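Local coordinates for protein tyrosine--tRNA ligase (Aeropyrum pernix, PDB 2CYA) that probably catalyses the ATP-dependent activation of tyrosine and its transfer to the acceptor end of tRNA(Tyr), working as a homodimer, at residues A74-Y79 with V115-L120. Residues are numbered along the deposited sequence; the frame is centred on the assembly and turned at random.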
loop_
_atom_site.group_PDB
_atom_site.type_symbol
_atom_site.label_atom_id
_atom_site.label_comp_id
_atom_site.label_asym_id
_atom_site.label_seq_id
_atom_site.Cartn_x
_atom_site.Cartn_y
_atom_site.Cartn_z
ATOM N N ALA A 74 -4.526 15.328 5.089
ATOM C CA ALA A 74 -4.573 13.917 4.692
ATOM C C ALA A 74 -5.607 13.634 3.618
ATOM O O ALA A 74 -6.567 12.889 3.846
ATOM C CB ALA A 74 -4.844 13.062 5.913
ATOM N N THR A 75 -5.390 14.220 2.445
ATOM C CA THR A 75 -6.325 14.089 1.343
ATOM C C THR A 75 -6.492 12.672 0.822
ATOM O O THR A 75 -7.612 12.265 0.515
ATOM C CB THR A 75 -5.935 15.011 0.172
ATOM O OG1 THR A 75 -4.663 14.614 -0.349
ATOM C CG2 THR A 75 -5.865 16.482 0.646
ATOM N N TRP A 76 -5.398 11.918 0.732
ATOM C CA TRP A 76 -5.490 10.547 0.245
ATOM C C TRP A 76 -6.254 9.679 1.248
ATOM O O TRP A 76 -6.999 8.775 0.874
ATOM C CB TRP A 76 -4.083 9.986 -0.038
ATOM C CG TRP A 76 -3.529 10.495 -1.343
ATOM C CD1 TRP A 76 -3.613 11.770 -1.830
ATOM C CD2 TRP A 76 -2.816 9.737 -2.332
ATOM N NE1 TRP A 76 -2.996 11.855 -3.059
ATOM C CE2 TRP A 76 -2.503 10.618 -3.391
ATOM C CE3 TRP A 76 -2.414 8.398 -2.426
ATOM C CZ2 TRP A 76 -1.810 10.202 -4.531
ATOM C CZ3 TRP A 76 -1.717 7.983 -3.563
ATOM C CH2 TRP A 76 -1.424 8.883 -4.595
ATOM N N HIS A 77 -6.091 9.976 2.528
ATOM C CA HIS A 77 -6.789 9.224 3.556
ATOM C C HIS A 77 -8.289 9.490 3.425
ATOM O O HIS A 77 -9.092 8.577 3.563
ATOM C CB HIS A 77 -6.309 9.658 4.945
ATOM C CG HIS A 77 -4.843 9.464 5.161
ATOM N ND1 HIS A 77 -4.332 8.412 5.888
ATOM C CD2 HIS A 77 -3.776 10.186 4.736
ATOM C CE1 HIS A 77 -3.014 8.493 5.908
ATOM N NE2 HIS A 77 -2.649 9.560 5.218
ATOM N N ALA A 78 -8.658 10.748 3.170
ATOM C CA ALA A 78 -10.072 11.123 3.036
ATOM C C ALA A 78 -10.643 10.389 1.827
ATOM O O ALA A 78 -11.787 9.905 1.841
ATOM C CB ALA A 78 -10.206 12.639 2.839
ATOM N N TYR A 79 -9.840 10.313 0.776
ATOM C CA TYR A 79 -10.286 9.607 -0.419
ATOM C C TYR A 79 -10.542 8.150 -0.047
ATOM O O TYR A 79 -11.567 7.586 -0.391
ATOM C CB TYR A 79 -9.230 9.665 -1.513
ATOM C CG TYR A 79 -9.630 8.918 -2.773
ATOM C CD1 TYR A 79 -10.535 9.467 -3.681
ATOM C CD2 TYR A 79 -9.090 7.671 -3.061
ATOM C CE1 TYR A 79 -10.882 8.788 -4.849
ATOM C CE2 TYR A 79 -9.430 6.987 -4.227
ATOM C CZ TYR A 79 -10.320 7.549 -5.116
ATOM O OH TYR A 79 -10.618 6.881 -6.287
ATOM N N VAL A 115 0.992 20.774 4.770
ATOM C CA VAL A 115 1.452 19.791 3.795
ATOM C C VAL A 115 0.284 18.989 3.258
ATOM O O VAL A 115 -0.505 18.434 4.035
ATOM C CB VAL A 115 2.428 18.781 4.461
ATOM C CG1 VAL A 115 3.126 17.924 3.418
ATOM C CG2 VAL A 115 3.420 19.509 5.307
ATOM N N ASP A 116 0.164 18.936 1.940
ATOM C CA ASP A 116 -0.883 18.138 1.287
ATOM C C ASP A 116 -0.304 16.715 1.159
ATOM O O ASP A 116 0.849 16.547 0.776
ATOM C CB ASP A 116 -1.182 18.700 -0.117
ATOM C CG ASP A 116 -2.330 17.975 -0.811
ATOM O OD1 ASP A 116 -2.288 16.728 -0.921
ATOM O OD2 ASP A 116 -3.281 18.650 -1.244
ATOM N N ALA A 117 -1.082 15.692 1.497
ATOM C CA ALA A 117 -0.593 14.314 1.398
ATOM C C ALA A 117 0.031 14.017 0.020
ATOM O O ALA A 117 0.874 13.129 -0.114
ATOM C CB ALA A 117 -1.736 13.348 1.669
ATOM N N GLU A 118 -0.387 14.762 -1.000
ATOM C CA GLU A 118 0.132 14.565 -2.348
ATOM C C GLU A 118 1.648 14.703 -2.420
ATOM O O GLU A 118 2.294 14.035 -3.230
ATOM C CB GLU A 118 -0.493 15.568 -3.319
ATOM C CG GLU A 118 -0.289 15.200 -4.769
ATOM C CD GLU A 118 -1.594 14.892 -5.475
ATOM O OE1 GLU A 118 -2.454 14.167 -4.907
ATOM O OE2 GLU A 118 -1.757 15.376 -6.613
ATOM N N GLU A 119 2.215 15.571 -1.591
ATOM C CA GLU A 119 3.655 15.766 -1.584
ATOM C C GLU A 119 4.334 14.507 -1.072
ATOM O O GLU A 119 5.414 14.156 -1.522
ATOM C CB GLU A 119 4.055 16.960 -0.706
ATOM C CG GLU A 119 3.308 18.245 -1.033
ATOM C CD GLU A 119 3.710 19.413 -0.130
ATOM O OE1 GLU A 119 2.866 20.327 0.058
ATOM O OE2 GLU A 119 4.862 19.414 0.379
ATOM N N LEU A 120 3.710 13.822 -0.123
ATOM C CA LEU A 120 4.303 12.596 0.382
ATOM C C LEU A 120 4.105 11.479 -0.651
ATOM O O LEU A 120 5.014 10.691 -0.908
ATOM C CB LEU A 120 3.653 12.202 1.715
ATOM C CG LEU A 120 4.270 12.774 3.007
ATOM C CD1 LEU A 120 4.399 14.289 2.925
ATOM C CD2 LEU A 120 3.407 12.380 4.181
HETATM O O HOH W 1 -4.134 16.337 -2.909
#
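Ala117 sets its methyl group against the first turn of helix 75-80, and this is the tightly packed part of the contact. Ala117 CB lies 3.8 Å from Thr75 N and 4.0 Å from Trp76 N, while the indole of Trp76 passes obliquely beside it, CD1 at 4.3 Å from the same CB. With only a methyl between them, the two backbone segments come within 5.2 Å at the CA atoms of Ala74 and Ala117. The arrangement illustrates how neighbouring parallel strands of a Rossmann-type nucleotide-binding fold, the catalytic core of class I synthetases, end together: strands 68-73 and 113-116 lie side by side, and each strand passes at its C-terminal end directly into a helix, on the side of the sheet where such folds place their active site. Ala74, the N-cap of helix 75-80, sits close to Asp172 and Tyr165, both predicted to bind tyrosine. The more polar side is built on Asp116. With CG anti to the backbone N (chi1 -176°), Asp116 caps helix 117-121, its OD1 accepting from Glu118 N at 2.7 Å. A water donates to that same OD1 and, weakly, to Glu118 OE1, and is also hydrogen-bonded to Thr75 OG1. Glu118, bent at chi2, brings OE1 to the indole edge, where Trp76 NE1 donates to it at 3.0 Å and 169°. The bond lies in the ring plane but reaches the anti side of a carboxylate turned 89° to the indole. Asp116 and Glu118 remain partly exposed, whereas Trp76 is buried; Ile131 of the second subunit packs on Trp76.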